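Local coordinates for protein 2,3-dehydroadipyl-CoA hydratase (Escherichia coli, PDB 4FZW) that catalyses the reversible conversion of 2,3-dehydroadipyl-CoA into 3-hydroxyadipyl-CoA in phenylacetate degradation, at residues 18-23 with 61-66; 32-37 with 89-94; 52-57 with 192-197. All blocks are in the same frame, centred on the assembly; numbering follows the deposited sequence.

Contact 1 (18-23 with 61-66); sequences LTLNRP and FFAAGA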
# COMPACT_ATOMS: atom_id res chain seq x y z
N LEU B 18 -19.57 24.45 15.95
CA LEU B 18 -20.60 24.27 14.95
C LEU B 18 -21.66 23.34 15.51
O LEU B 18 -21.39 22.16 15.77
CB LEU B 18 -20.01 23.73 13.65
CG LEU B 18 -18.87 24.58 13.07
CD1 LEU B 18 -18.24 23.92 11.86
CD2 LEU B 18 -19.36 26.00 12.73
N THR B 19 -22.86 23.89 15.72
CA THR B 19 -23.97 23.14 16.26
C THR B 19 -25.00 22.79 15.19
O THR B 19 -25.64 23.67 14.63
CB THR B 19 -24.71 23.94 17.35
OG1 THR B 19 -23.77 24.40 18.32
CG2 THR B 19 -25.78 23.07 18.03
N LEU B 20 -25.16 21.50 14.91
CA LEU B 20 -26.23 21.06 14.04
C LEU B 20 -27.55 21.41 14.70
O LEU B 20 -27.75 21.15 15.87
CB LEU B 20 -26.13 19.57 13.73
CG LEU B 20 -24.92 19.25 12.83
CD1 LEU B 20 -23.79 18.65 13.63
CD2 LEU B 20 -25.31 18.30 11.74
N ASN B 21 -28.45 22.00 13.92
CA ASN B 21 -29.68 22.55 14.46
C ASN B 21 -30.88 22.38 13.52
O ASN B 21 -31.41 23.36 12.99
CB ASN B 21 -29.46 24.03 14.78
CG ASN B 21 -30.64 24.65 15.48
OD1 ASN B 21 -30.97 24.29 16.61
ND2 ASN B 21 -31.28 25.60 14.81
N ARG B 22 -31.28 21.13 13.31
CA ARG B 22 -32.52 20.81 12.61
C ARG B 22 -33.32 19.87 13.51
O ARG B 22 -33.52 18.70 13.17
CB ARG B 22 -32.24 20.09 11.30
CG ARG B 22 -31.49 20.90 10.28
CD ARG B 22 -31.41 20.13 8.98
NE ARG B 22 -32.73 19.87 8.42
CZ ARG B 22 -33.04 18.81 7.69
NH1 ARG B 22 -32.13 17.89 7.43
NH2 ARG B 22 -34.26 18.66 7.20
N PRO B 23 -33.79 20.40 14.65
CA PRO B 23 -34.45 19.63 15.71
C PRO B 23 -35.58 18.77 15.15
O PRO B 23 -35.66 17.58 15.43
CB PRO B 23 -35.03 20.72 16.62
CG PRO B 23 -34.22 21.94 16.32
CD PRO B 23 -33.91 21.85 14.87
N PHE B 61 -30.23 14.44 19.68
CA PHE B 61 -29.56 14.00 18.46
C PHE B 61 -28.25 14.75 18.16
O PHE B 61 -28.12 15.95 18.41
CB PHE B 61 -30.49 14.11 17.24
CG PHE B 61 -31.68 13.18 17.28
CD1 PHE B 61 -31.59 11.89 16.78
CD2 PHE B 61 -32.90 13.60 17.79
CE1 PHE B 61 -32.69 11.03 16.79
CE2 PHE B 61 -34.00 12.75 17.80
CZ PHE B 61 -33.89 11.46 17.30
N PHE B 62 -27.29 14.00 17.65
CA PHE B 62 -26.09 14.57 17.06
C PHE B 62 -26.46 14.78 15.60
O PHE B 62 -26.58 15.90 15.13
CB PHE B 62 -24.90 13.60 17.19
CG PHE B 62 -23.63 14.09 16.54
CD1 PHE B 62 -22.86 15.09 17.13
CD2 PHE B 62 -23.20 13.56 15.32
CE1 PHE B 62 -21.70 15.56 16.52
CE2 PHE B 62 -22.03 14.02 14.71
CZ PHE B 62 -21.28 15.02 15.31
N ALA B 63 -26.68 13.67 14.91
CA ALA B 63 -27.29 13.67 13.60
C ALA B 63 -27.85 12.27 13.35
O ALA B 63 -27.13 11.28 13.40
CB ALA B 63 -26.29 14.05 12.52
N ALA B 64 -29.15 12.20 13.13
CA ALA B 64 -29.81 10.93 12.88
C ALA B 64 -29.94 10.68 11.38
O ALA B 64 -31.03 10.78 10.81
CB ALA B 64 -31.17 10.91 13.55
N GLY B 65 -28.83 10.36 10.74
CA GLY B 65 -28.83 10.03 9.32
C GLY B 65 -28.74 11.22 8.38
O GLY B 65 -28.11 12.24 8.69
N ALA B 66 -29.35 11.07 7.21
CA ALA B 66 -29.40 12.13 6.20
C ALA B 66 -30.82 12.23 5.65
O ALA B 66 -31.66 11.36 5.90
CB ALA B 66 -28.43 11.84 5.09
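With CG anti to the carbonyl carbon (chi1 -69°), Leu20 sends its branched end off the last residue of strand 15-20 towards Phe62 and Ala63, where the chain turns a corner into strand 63-64. Leu20 CD2 lies 4.4 Å from Ala63 CB. Leu20 CB passes 4.0 Å from Phe62 O, and CD1 also comes near that oxygen. At the corner, Phe62 has CG anti to its backbone N (chi1 177°), and its ring packs on Ile55, a residue that Leu20 touches as well. No hydrogen bond joins the two segments directly, and the nearest CA atoms, those of Leu20 and Phe62, stay 7.2 Å apart. The polar link is instead indirect, through Asn27: its OD1 accepts from Arg22 N and its ND2 donates to Phe62 O. The contact, small and mainly van der Waals, therefore joins the end of an inner strand of the six-stranded sheet to an outermost strand of the four-stranded one. In crotonases one oxyanion-hole N-H comes from the loop that follows the equivalent strand, and 65-66 is probably its counterpart here.

Contact 2 (32-37 with 89-94); sequences ALLMQL and ARLQAF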
# COMPACT_ATOMS: atom_id res chain seq x y z
N ALA B 32 -27.80 20.90 1.83
CA ALA B 32 -27.50 22.28 2.20
C ALA B 32 -26.72 22.33 3.50
O ALA B 32 -25.77 23.09 3.59
CB ALA B 32 -28.77 23.08 2.30
N LEU B 33 -27.09 21.51 4.49
CA LEU B 33 -26.40 21.51 5.79
C LEU B 33 -24.96 21.04 5.63
O LEU B 33 -24.00 21.72 6.03
CB LEU B 33 -27.15 20.65 6.81
CG LEU B 33 -26.62 20.59 8.25
CD1 LEU B 33 -26.29 21.98 8.79
CD2 LEU B 33 -27.60 19.86 9.18
N LEU B 34 -24.80 19.88 5.02
CA LEU B 34 -23.50 19.42 4.59
C LEU B 34 -22.67 20.51 3.89
O LEU B 34 -21.50 20.72 4.24
CB LEU B 34 -23.67 18.25 3.64
CG LEU B 34 -22.42 17.39 3.55
CD1 LEU B 34 -22.11 16.86 4.94
CD2 LEU B 34 -22.61 16.27 2.55
N MET B 35 -23.25 21.20 2.90
CA MET B 35 -22.49 22.22 2.16
C MET B 35 -22.12 23.41 3.06
O MET B 35 -21.03 23.95 2.96
CB MET B 35 -23.23 22.70 0.90
CG MET B 35 -22.61 23.92 0.22
SD MET B 35 -21.13 23.62 -0.82
CE MET B 35 -21.88 22.80 -2.24
N GLN B 36 -23.05 23.81 3.93
CA GLN B 36 -22.78 24.84 4.93
C GLN B 36 -21.57 24.47 5.79
O GLN B 36 -20.63 25.26 5.91
CB GLN B 36 -24.02 25.07 5.81
CG GLN B 36 -23.94 26.29 6.71
CD GLN B 36 -23.69 27.56 5.91
OE1 GLN B 36 -24.45 27.90 5.01
NE2 GLN B 36 -22.63 28.28 6.25
N LEU B 37 -21.63 23.28 6.39
CA LEU B 37 -20.54 22.71 7.19
C LEU B 37 -19.20 22.78 6.46
O LEU B 37 -18.19 23.20 7.03
CB LEU B 37 -20.87 21.26 7.56
CG LEU B 37 -19.97 20.53 8.55
CD1 LEU B 37 -20.12 21.14 9.92
CD2 LEU B 37 -20.31 19.05 8.58
N ALA B 89 -15.13 14.68 1.15
CA ALA B 89 -13.67 14.75 1.03
C ALA B 89 -13.16 16.13 1.39
O ALA B 89 -12.04 16.28 1.87
CB ALA B 89 -13.17 14.35 -0.36
N ARG B 90 -13.98 17.15 1.17
CA ARG B 90 -13.58 18.49 1.59
C ARG B 90 -13.63 18.63 3.11
O ARG B 90 -12.81 19.33 3.69
CB ARG B 90 -14.39 19.58 0.89
CG ARG B 90 -13.98 19.80 -0.56
CD ARG B 90 -15.10 20.42 -1.36
NE ARG B 90 -15.23 21.85 -1.07
CZ ARG B 90 -15.99 22.67 -1.78
NH1 ARG B 90 -16.68 22.21 -2.82
NH2 ARG B 90 -16.06 23.95 -1.44
N LEU B 91 -14.60 17.96 3.75
CA LEU B 91 -14.67 17.92 5.23
C LEU B 91 -13.41 17.31 5.83
O LEU B 91 -12.80 17.87 6.74
CB LEU B 91 -15.87 17.12 5.75
CG LEU B 91 -17.31 17.55 5.46
CD1 LEU B 91 -18.26 16.52 6.05
CD2 LEU B 91 -17.58 18.93 6.03
N GLN B 92 -13.04 16.15 5.29
CA GLN B 92 -11.86 15.42 5.73
C GLN B 92 -10.55 16.15 5.47
O GLN B 92 -9.55 15.85 6.09
CB GLN B 92 -11.81 14.05 5.04
CG GLN B 92 -10.40 13.49 4.97
CD GLN B 92 -10.37 12.09 4.45
OE1 GLN B 92 -10.39 11.12 5.23
NE2 GLN B 92 -10.30 11.95 3.11
N ALA B 93 -10.57 17.11 4.55
CA ALA B 93 -9.35 17.83 4.20
C ALA B 93 -9.13 19.00 5.15
O ALA B 93 -8.09 19.66 5.13
CB ALA B 93 -9.42 18.30 2.74
N PHE B 94 -10.11 19.25 6.01
CA PHE B 94 -9.94 20.26 7.04
C PHE B 94 -8.64 19.94 7.78
O PHE B 94 -8.44 18.82 8.25
CB PHE B 94 -11.14 20.28 7.99
CG PHE B 94 -11.01 21.26 9.13
CD1 PHE B 94 -11.05 22.63 8.90
CD2 PHE B 94 -10.85 20.82 10.43
CE1 PHE B 94 -10.93 23.54 9.95
CE2 PHE B 94 -10.73 21.73 11.49
CZ PHE B 94 -10.77 23.10 11.24
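The shortest polar bond of the two segments, Gln36 N to Ala32 O at 2.8 Å, belongs to the helical turn that presents Leu34 and Leu37 to Leu91. The close contacts across the interface are all between these leucines. Leu91, with CG anti to its carbonyl carbon (chi1 -64°), points at helix 31-46. Its CD1 touches both leucines, lying 4.0 Å from Leu34 CD1 and 4.1 Å from Leu37 CD2, whereas Leu91 CD2 turns to Leu37 alone, meeting Leu37 CD2 at 3.7 Å and resting on Leu37 CG at 3.8 Å. The side chains of Leu37 and Leu91 cross at roughly a right angle. Leu34 and Leu37 are one turn apart, and Leu91 contacts both from the opposing helix. Beside this, Arg90 NE forms a salt bridge with Glu42 OE2, which ties the same pair of helices further along. Leu91 extends the apolar surface to Val38 and Leu41 of helix 31-46. That helix lies against the six-stranded sheet, with Leu33 on strand 7-12 and Leu37 over Leu18 and Ile55, and helix 84-92 packs against it through Leu91.

Contact 3 (52-57 with 192-197); sequences VCVITG and QLASKM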
# COMPACT_ATOMS: atom_id res chain seq x y z
N VAL B 52 -8.82 25.03 16.69
CA VAL B 52 -9.60 23.80 16.82
C VAL B 52 -11.08 24.06 16.48
O VAL B 52 -11.59 25.18 16.68
CB VAL B 52 -9.55 23.23 18.26
CG1 VAL B 52 -10.29 21.90 18.34
CG2 VAL B 52 -8.10 23.07 18.74
N CYS B 53 -11.75 23.04 15.96
CA CYS B 53 -13.19 23.07 15.83
C CYS B 53 -13.83 21.99 16.74
O CYS B 53 -13.18 21.00 17.11
CB CYS B 53 -13.60 22.91 14.36
SG CYS B 53 -15.37 23.05 13.98
N VAL B 54 -15.08 22.23 17.13
CA VAL B 54 -15.88 21.26 17.85
C VAL B 54 -17.18 21.18 17.05
O VAL B 54 -17.70 22.23 16.62
CB VAL B 54 -16.20 21.73 19.30
CG1 VAL B 54 -17.29 20.87 19.94
CG2 VAL B 54 -14.96 21.75 20.15
N ILE B 55 -17.70 19.97 16.86
CA ILE B 55 -18.95 19.78 16.12
C ILE B 55 -19.98 19.05 17.00
O ILE B 55 -19.71 17.98 17.52
CB ILE B 55 -18.72 18.98 14.79
CG1 ILE B 55 -17.97 19.84 13.77
CG2 ILE B 55 -20.02 18.50 14.19
CD1 ILE B 55 -17.93 19.21 12.33
N THR B 56 -21.17 19.62 17.13
CA THR B 56 -22.15 19.02 18.01
C THR B 56 -23.58 19.21 17.55
O THR B 56 -23.87 20.07 16.71
CB THR B 56 -22.05 19.58 19.46
OG1 THR B 56 -22.79 18.73 20.34
CG2 THR B 56 -22.63 20.98 19.55
N GLY B 57 -24.48 18.40 18.10
CA GLY B 57 -25.89 18.56 17.83
C GLY B 57 -26.59 19.06 19.08
O GLY B 57 -26.19 20.08 19.67
N GLN B 192 -13.58 22.07 26.59
CA GLN B 192 -12.38 22.20 27.43
C GLN B 192 -11.19 21.47 26.79
O GLN B 192 -10.04 21.93 26.86
CB GLN B 192 -12.62 21.72 28.86
N LEU B 193 -11.50 20.33 26.15
CA LEU B 193 -10.54 19.56 25.39
C LEU B 193 -9.97 20.33 24.19
O LEU B 193 -8.77 20.25 23.90
CB LEU B 193 -11.21 18.29 24.88
CG LEU B 193 -10.31 17.31 24.13
CD1 LEU B 193 -9.28 16.72 25.07
CD2 LEU B 193 -11.17 16.22 23.52
N ALA B 194 -10.82 21.07 23.49
CA ALA B 194 -10.36 21.86 22.34
C ALA B 194 -9.56 23.04 22.84
O ALA B 194 -8.63 23.46 22.19
CB ALA B 194 -11.52 22.33 21.50
N SER B 195 -9.93 23.57 24.00
CA SER B 195 -9.24 24.73 24.56
C SER B 195 -7.83 24.36 24.96
O SER B 195 -6.91 25.15 24.79
CB SER B 195 -10.01 25.30 25.74
OG SER B 195 -11.19 25.90 25.26
N LYS B 196 -7.69 23.16 25.50
CA LYS B 196 -6.39 22.61 25.82
C LYS B 196 -5.56 22.38 24.55
O LYS B 196 -4.37 22.69 24.50
CB LYS B 196 -6.57 21.30 26.60
CG LYS B 196 -5.32 20.45 26.63
CD LYS B 196 -4.98 20.02 28.04
CE LYS B 196 -6.02 19.08 28.58
NZ LYS B 196 -5.65 18.62 29.95
N MET B 197 -6.18 21.85 23.51
CA MET B 197 -5.44 21.68 22.26
C MET B 197 -5.04 23.05 21.69
O MET B 197 -3.86 23.30 21.47
CB MET B 197 -6.19 20.78 21.27
CG MET B 197 -6.31 19.34 21.78
SD MET B 197 -7.28 18.35 20.65
CE MET B 197 -7.98 19.68 19.68
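A helix laid over the face of a beta-sheet makes this contact: Ala194 and Met197 of helix 186-197 rest on Val52 and Val54 of strand 52-56. The two short segments run nearly antiparallel (168°), with their axes 8.4 Å apart at closest approach. Val52 has the largest share of the buried surface. Its CG1, anti to the backbone N, meets the methyl of Ala194, with Val52 CG1 to Ala194 CB at 3.4 Å. The same CG1 lies 3.5 Å from Met197 CE, and CG2 is equally near that methyl, so the end of the methionine sits against both branches of the valine. The two side chains cross at about a right angle, and the bend of Met197 at chi3 turns CE onto the valine. Val54, two residues on and on the same face, adds its CG2 at 3.7 Å from Ala194 CB, so the small alanine is touched by both valines. In this crotonase-fold sheet the strand residues alternate: Val52 and Val54 face helix 186-197, whereas Cys53 and Ile55 point to the other side, where Cys53 meets Leu41 of helix 31-46. Met197 is also in contact with Ile99 of the adjacent strand 98-102, and Ala194 with Val15 of strand 15-20. The helix also reaches the third subunit, where Leu193 packs on Lys158 and Lys196 on Ser162 of that neighbouring chain.

In the fold
The three contacts lie at one end and on the two faces of the six-stranded sheet of the crotonase fold. Contact 1 lies at the end of strand 15-20, where that sheet meets strand 63-64 of the second sheet. Contact 2 belongs to the helical layer on one face, and contact 3 to the helix on the other. Contacts 1 and 2 have centres about 14 Å apart, and contact 3 is about 17 Å from each. Strands 15-20 and 52-56 are neighbours in the sheet, linking contacts 1 and 3, while Phe94 CZ on Cys53 CB joins contacts 2 and 3. First segments come in the order 18-23, 32-37, 52-57; their partners follow likewise, tying distant segments into a single crotonase core.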